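Local structure of anaphase-promoting complex subunit cut9 (Schizosaccharomyces pombe, 2XPI) at residues G168-L173 with G207-N212; L198-C203 with L227-K232; S261-S264 with F270-S273. The protein forms part of the anaphase-promoting complex/cyclosome, a cell cycle-regulated E3 ubiquitin ligase that controls progression through mitosis and G1, and self-associates through its N-terminal TPR repeats. One frame throughout, in Å; residues are numbered along the deposited sequence.

Contact 1 (G168-L173 with G207-N212); sequences GALNLL and GQVYTN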
# COMPACT_ATOMS: atom_id res chain seq x y z
N GLY A 168 18.67 -7.51 -11.49
CA GLY A 168 17.58 -8.27 -12.09
C GLY A 168 16.89 -7.44 -13.16
O GLY A 168 16.88 -7.82 -14.34
N ALA A 169 16.33 -6.30 -12.75
CA ALA A 169 15.64 -5.39 -13.67
C ALA A 169 16.49 -5.04 -14.89
O ALA A 169 15.97 -4.93 -16.01
CB ALA A 169 15.22 -4.14 -12.95
N LEU A 170 17.79 -4.86 -14.69
CA LEU A 170 18.68 -4.52 -15.80
C LEU A 170 18.92 -5.71 -16.73
O LEU A 170 19.01 -5.52 -17.94
CB LEU A 170 19.99 -3.96 -15.29
CG LEU A 170 20.30 -2.51 -15.62
CD1 LEU A 170 19.04 -1.70 -15.91
CD2 LEU A 170 21.12 -1.88 -14.51
N ASN A 171 19.04 -6.92 -16.18
CA ASN A 171 19.06 -8.14 -17.00
C ASN A 171 17.85 -8.20 -17.95
O ASN A 171 18.00 -8.54 -19.12
CB ASN A 171 19.08 -9.40 -16.13
CG ASN A 171 20.43 -9.63 -15.43
OD1 ASN A 171 21.49 -9.21 -15.92
ND2 ASN A 171 20.40 -10.29 -14.27
N LEU A 172 16.67 -7.88 -17.43
CA LEU A 172 15.43 -7.92 -18.21
C LEU A 172 15.28 -6.78 -19.21
O LEU A 172 14.80 -6.99 -20.32
CB LEU A 172 14.21 -7.94 -17.29
CG LEU A 172 13.66 -9.32 -16.93
CD1 LEU A 172 12.24 -9.19 -16.42
CD2 LEU A 172 13.72 -10.23 -18.16
N LEU A 173 15.69 -5.57 -18.82
CA LEU A 173 15.55 -4.38 -19.67
C LEU A 173 16.71 -4.18 -20.63
O LEU A 173 16.52 -3.69 -21.74
CB LEU A 173 15.42 -3.13 -18.81
CG LEU A 173 14.07 -2.58 -18.36
CD1 LEU A 173 12.96 -3.58 -18.62
CD2 LEU A 173 14.12 -2.17 -16.87
N GLY A 207 15.44 4.13 -16.64
CA GLY A 207 15.79 5.38 -16.00
C GLY A 207 15.67 5.26 -14.49
O GLY A 207 16.55 5.71 -13.76
N GLN A 208 14.58 4.64 -14.02
CA GLN A 208 14.34 4.48 -12.58
C GLN A 208 15.44 3.67 -11.90
O GLN A 208 15.80 3.94 -10.75
CB GLN A 208 13.02 3.77 -12.36
CG GLN A 208 11.82 4.63 -12.61
CD GLN A 208 11.56 5.59 -11.48
OE1 GLN A 208 12.39 6.42 -11.15
NE2 GLN A 208 10.39 5.46 -10.86
N VAL A 209 15.93 2.65 -12.60
CA VAL A 209 17.00 1.81 -12.08
C VAL A 209 18.27 2.64 -11.93
O VAL A 209 18.86 2.72 -10.85
CB VAL A 209 17.28 0.60 -13.03
CG1 VAL A 209 18.62 -0.05 -12.69
CG2 VAL A 209 16.16 -0.41 -12.97
N TYR A 210 18.68 3.28 -13.02
CA TYR A 210 19.90 4.09 -13.02
C TYR A 210 19.89 5.17 -11.96
O TYR A 210 20.93 5.51 -11.41
CB TYR A 210 20.16 4.67 -14.40
CG TYR A 210 20.82 3.67 -15.31
CD1 TYR A 210 21.85 2.87 -14.84
CD2 TYR A 210 20.43 3.53 -16.63
CE1 TYR A 210 22.47 1.97 -15.65
CE2 TYR A 210 21.05 2.62 -17.45
CZ TYR A 210 22.06 1.84 -16.95
OH TYR A 210 22.68 0.93 -17.76
N THR A 211 18.72 5.72 -11.66
CA THR A 211 18.60 6.68 -10.59
C THR A 211 18.97 6.02 -9.26
O THR A 211 19.66 6.62 -8.43
CB THR A 211 17.17 7.21 -10.51
OG1 THR A 211 16.84 7.87 -11.74
CG2 THR A 211 17.02 8.19 -9.36
N ASN A 212 18.52 4.79 -9.07
CA ASN A 212 18.76 4.08 -7.81
C ASN A 212 20.17 3.54 -7.69
O ASN A 212 20.61 3.23 -6.59
CB ASN A 212 17.75 2.96 -7.61
CG ASN A 212 16.39 3.48 -7.16
OD1 ASN A 212 16.23 3.91 -6.03
ND2 ASN A 212 15.41 3.43 -8.07
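Two neighbouring tetratricopeptide repeats meet here, with A169 and L170 of TPR 3 facing V209 and Y210 of TPR 4. Helix 166-173 ends the third repeat and helix 198-212 opens the fourth. The two short segments run roughly antiparallel, at 146° between their N-to-C directions, and their axes come within 10.3 Å. The backbones are nearest at A169 and V209, whose CA atoms are 7.5 Å apart.

V209 carries the contact by splitting its two methyls between two partners. Its CG1 lies anti to the backbone N (chi1 165°) and reaches the forked end of L170. The distances from V209 CG1 to L170 CD1 and to L170 CD2 are both 3.6 Å, so the methyl meets both branches of the leucine. The valine meets the leucine at a slant. The other methyl, V209 CG2, turns to the small side chain of A169, with CG2 to A169 CB at 3.8 Å. Y210 adds a looser touch from its ring, where CE1 lies 4.2 Å from L170 CD2.

The hydroxyl of Y210 is engaged elsewhere, with the carbonyl oxygen of E175 and with R218. These bonds hold the far end of the ring while its CE1 side stays against the leucine. V209 and A169 also reach helix 150-162, at V161 and L160, so the first helix of TPR 3 adjoins the same apolar layer.

All four touching residues are buried. What joins the two helices here is therefore hydrocarbon packing, with the one polar side-chain end, that of Y210, satisfied by partners beyond the two segments.

Contact 2 (L198-C203 with L227-K232); sequences LEASMC and LMVDAK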
# COMPACT_ATOMS: atom_id res chain seq x y z
N LEU A 198 5.26 0.65 -25.37
CA LEU A 198 5.95 -0.09 -24.32
C LEU A 198 7.47 0.12 -24.40
O LEU A 198 8.18 0.05 -23.39
CB LEU A 198 5.56 -1.57 -24.34
CG LEU A 198 4.20 -1.89 -23.71
CD1 LEU A 198 3.79 -3.34 -23.97
CD2 LEU A 198 4.21 -1.59 -22.21
N GLU A 199 7.97 0.40 -25.60
CA GLU A 199 9.37 0.77 -25.74
C GLU A 199 9.71 1.99 -24.86
O GLU A 199 10.75 2.03 -24.21
CB GLU A 199 9.73 1.06 -27.20
CG GLU A 199 11.20 1.43 -27.39
CD GLU A 199 11.55 1.78 -28.82
OE1 GLU A 199 10.68 1.63 -29.71
OE2 GLU A 199 12.71 2.21 -29.06
N ALA A 200 8.82 2.98 -24.85
CA ALA A 200 9.06 4.16 -24.03
C ALA A 200 9.09 3.76 -22.57
O ALA A 200 10.06 4.06 -21.85
CB ALA A 200 8.00 5.16 -24.26
N SER A 201 8.05 3.06 -22.14
CA SER A 201 7.87 2.69 -20.74
C SER A 201 9.04 1.91 -20.17
O SER A 201 9.37 2.05 -19.00
CB SER A 201 6.57 1.89 -20.58
OG SER A 201 5.45 2.68 -20.95
N MET A 202 9.67 1.09 -21.00
CA MET A 202 10.82 0.34 -20.51
C MET A 202 12.10 1.20 -20.36
O MET A 202 12.95 0.93 -19.51
CB MET A 202 11.05 -0.91 -21.37
CG MET A 202 9.91 -1.92 -21.27
SD MET A 202 10.32 -3.53 -21.98
CE MET A 202 9.99 -3.29 -23.71
N CYS A 203 12.24 2.25 -21.18
CA CYS A 203 13.36 3.20 -21.01
C CYS A 203 13.13 4.00 -19.75
O CYS A 203 14.09 4.38 -19.08
CB CYS A 203 13.46 4.18 -22.18
SG CYS A 203 14.11 3.52 -23.74
N LEU A 227 11.01 9.83 -23.82
CA LEU A 227 10.29 10.95 -24.41
C LEU A 227 10.47 11.04 -25.92
O LEU A 227 9.50 11.24 -26.65
CB LEU A 227 10.65 12.27 -23.72
CG LEU A 227 9.79 12.69 -22.52
CD1 LEU A 227 10.17 14.06 -22.00
CD2 LEU A 227 8.29 12.69 -22.86
N MET A 228 11.69 10.88 -26.42
CA MET A 228 11.88 10.89 -27.86
C MET A 228 11.08 9.77 -28.51
O MET A 228 10.48 9.97 -29.57
CB MET A 228 13.36 10.78 -28.24
CG MET A 228 14.23 11.88 -27.68
SD MET A 228 13.68 13.51 -28.22
CE MET A 228 14.00 13.44 -29.98
N VAL A 229 11.05 8.60 -27.87
CA VAL A 229 10.31 7.45 -28.39
C VAL A 229 8.79 7.68 -28.45
O VAL A 229 8.13 7.32 -29.43
CB VAL A 229 10.60 6.16 -27.59
CG1 VAL A 229 9.68 5.02 -28.04
CG2 VAL A 229 12.06 5.78 -27.72
N ASP A 230 8.23 8.28 -27.40
CA ASP A 230 6.81 8.58 -27.34
C ASP A 230 6.61 9.79 -26.44
O ASP A 230 6.84 9.74 -25.24
CB ASP A 230 6.01 7.37 -26.81
CG ASP A 230 4.49 7.55 -26.95
OD1 ASP A 230 3.97 8.64 -26.62
OD2 ASP A 230 3.80 6.58 -27.39
N ALA A 231 6.17 10.89 -27.04
CA ALA A 231 5.95 12.13 -26.32
C ALA A 231 4.96 11.98 -25.17
O ALA A 231 4.83 12.89 -24.37
CB ALA A 231 5.47 13.21 -27.27
N LYS A 232 4.26 10.85 -25.10
CA LYS A 232 3.23 10.68 -24.08
C LYS A 232 3.78 10.14 -22.76
O LYS A 232 3.10 10.15 -21.74
CB LYS A 232 2.05 9.83 -24.58
CG LYS A 232 1.34 10.43 -25.79
CD LYS A 232 0.00 9.73 -26.13
CE LYS A 232 0.14 8.21 -26.25
NZ LYS A 232 1.15 7.82 -27.25
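V229, the last residue of helix 216-229, packs against E199 and A200 near the start of helix 198-212. These are the two antiparallel helices of TPR 4, and the contact lies at the open end of the hairpin. The isopropyl group of V229 crosses the extended E199 chain at about a right angle. V229 CG1 lies 3.8 Å from E199 CD and also touches the backbone N of A200. V229 CG2 is 3.9 Å from E199 OE2. The carboxylate itself bonds to Q47 and N177.

D230 leaves helical geometry and sets its CB 3.9 Å from A200 CB. Its carboxylate turns to the chain ahead. D230 OD1 accepts from the backbone N of K232 at 2.7 Å through its anti lone pair, which makes an Asx turn.

K232 then folds back, and its NZ is 2.9 Å from D230 OD2 in a salt bridge. NZ also bonds to OD1, so both syn lone pairs are used. D230 OD2 further bonds to K197 N, and K232 NZ to the carbonyl of G195. S201 OG is hydrogen-bonded to Q97 and Q99 of the second subunit.

D230 and K232 are buried and paired, which probably helps keep both ionised. The touch of V229 on E199 is van der Waals, a valine against a carboxylate hydrogen-bonded elsewhere.

Contact 3 (S261-S264 with F270-S273); sequences STYS and FLRS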
# COMPACT_ATOMS: atom_id res chain seq x y z
N SER A 261 3.85 13.61 -33.10
CA SER A 261 2.97 12.72 -33.86
C SER A 261 2.70 11.43 -33.09
O SER A 261 1.75 10.71 -33.37
CB SER A 261 3.54 12.43 -35.25
OG SER A 261 3.62 13.63 -36.01
N THR A 262 3.54 11.14 -32.11
CA THR A 262 3.33 9.98 -31.28
C THR A 262 2.18 10.25 -30.31
O THR A 262 1.64 9.31 -29.70
CB THR A 262 4.60 9.55 -30.52
OG1 THR A 262 4.96 10.54 -29.55
CG2 THR A 262 5.75 9.33 -31.51
N TYR A 263 1.81 11.52 -30.16
CA TYR A 263 0.52 11.87 -29.54
C TYR A 263 -0.55 11.98 -30.61
O TYR A 263 -1.47 11.17 -30.65
CB TYR A 263 0.60 13.18 -28.75
CG TYR A 263 -0.74 13.85 -28.49
CD1 TYR A 263 -1.72 13.24 -27.69
CD2 TYR A 263 -1.02 15.11 -29.01
CE1 TYR A 263 -2.94 13.88 -27.44
CE2 TYR A 263 -2.22 15.74 -28.77
CZ TYR A 263 -3.18 15.12 -27.99
OH TYR A 263 -4.36 15.77 -27.77
N SER A 264 -0.40 12.98 -31.48
CA SER A 264 -1.32 13.20 -32.58
C SER A 264 -0.70 14.23 -33.54
O SER A 264 -0.49 15.39 -33.16
CB SER A 264 -2.67 13.69 -32.06
OG SER A 264 -3.29 14.58 -32.97
N PHE A 270 -1.07 21.29 -29.03
CA PHE A 270 -1.75 21.22 -27.75
C PHE A 270 -0.85 20.57 -26.71
O PHE A 270 -0.62 21.13 -25.63
CB PHE A 270 -3.05 20.44 -27.90
CG PHE A 270 -3.74 20.13 -26.61
CD1 PHE A 270 -4.50 21.08 -25.96
CD2 PHE A 270 -3.67 18.85 -26.07
CE1 PHE A 270 -5.16 20.79 -24.78
CE2 PHE A 270 -4.32 18.56 -24.90
CZ PHE A 270 -5.07 19.53 -24.25
N LEU A 271 -0.31 19.40 -27.02
CA LEU A 271 0.54 18.73 -26.06
C LEU A 271 1.84 19.51 -25.85
O LEU A 271 2.25 19.71 -24.72
CB LEU A 271 0.84 17.29 -26.51
CG LEU A 271 1.81 16.50 -25.63
CD1 LEU A 271 1.29 16.34 -24.19
CD2 LEU A 271 2.13 15.16 -26.27
N ARG A 272 2.46 19.97 -26.92
CA ARG A 272 3.68 20.76 -26.79
C ARG A 272 3.49 21.98 -25.89
O ARG A 272 4.37 22.28 -25.08
CB ARG A 272 4.22 21.19 -28.16
CG ARG A 272 5.41 22.11 -28.08
CD ARG A 272 6.18 22.12 -29.37
NE ARG A 272 5.29 22.04 -30.52
CZ ARG A 272 4.57 23.06 -30.98
NH1 ARG A 272 4.67 24.24 -30.37
NH2 ARG A 272 3.76 22.90 -32.03
N SER A 273 2.36 22.68 -26.02
CA SER A 273 2.08 23.84 -25.16
C SER A 273 1.93 23.41 -23.70
O SER A 273 2.37 24.11 -22.79
CB SER A 273 0.81 24.59 -25.60
OG SER A 273 0.83 24.97 -26.98
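Y263, F270 and L271 all set CG anti to the backbone N, with chi1 values of 160°, 172° and 176°, and this sends the tyrosine ring toward the other two side chains. The contact joins the short segment 261-264 to helix 268-276, the first helix of TPR 6. The chain turns between them, and their backbones are nearest at Y263 and L271, where the CA atoms are 7.7 Å apart.

L271 comes in at a slant across the CB end of the tyrosine. Its CD2 methyl is 3.5 Å from Y263 CB, and its own CB lies 3.8 Å from Y263 CD2. F270 meets the other end of the same ring. Its CD2 is 3.6 Å from Y263 OH and 4.2 Å from Y263 CZ. The ring planes are modestly tilted against each other, and the hydroxyl oxygen makes the nearest touch. The hydroxyl is hydrogen-bonded to OD1 of D267, in the turn, so its touch on F270 is van der Waals packing.

This patch is also part of the dimer. R83 of the second subunit makes a cation-pi contact with F270 and packs on Y263. W90 of that subunit packs on L271. This agrees with the role of repeats 1-7 in homodimerization.

S264 tucks in beside Y263. Its OG bonds to the backbone N of D267, and S264 CB sits 3.7 Å above one face of the Y263 ring, offset toward the rim.

In the fold
The three contacts follow the superhelix of TPR repeats from TPR 3 to TPR 6. Contacts 1 and 2 share helix 198-212, and their centres are about 15 Å apart. They alternate along the chain and touch where L173 packs on the carbonyl oxygen of M202. Contact 3 comes later in the chain, about 14 Å from contact 2 and about 28 Å from contact 1, centre to centre. It joins contact 2 through two hydrogen bonds, T262 OG1 with A231 N, and T262 O with K232 NZ. Contacts 2 and 3 both reach the second subunit, whereas contact 1 does not. TPR 4 therefore both stacks on TPR 3 and touches the second subunit, consistent with the role of repeats 1-7 in homodimerization.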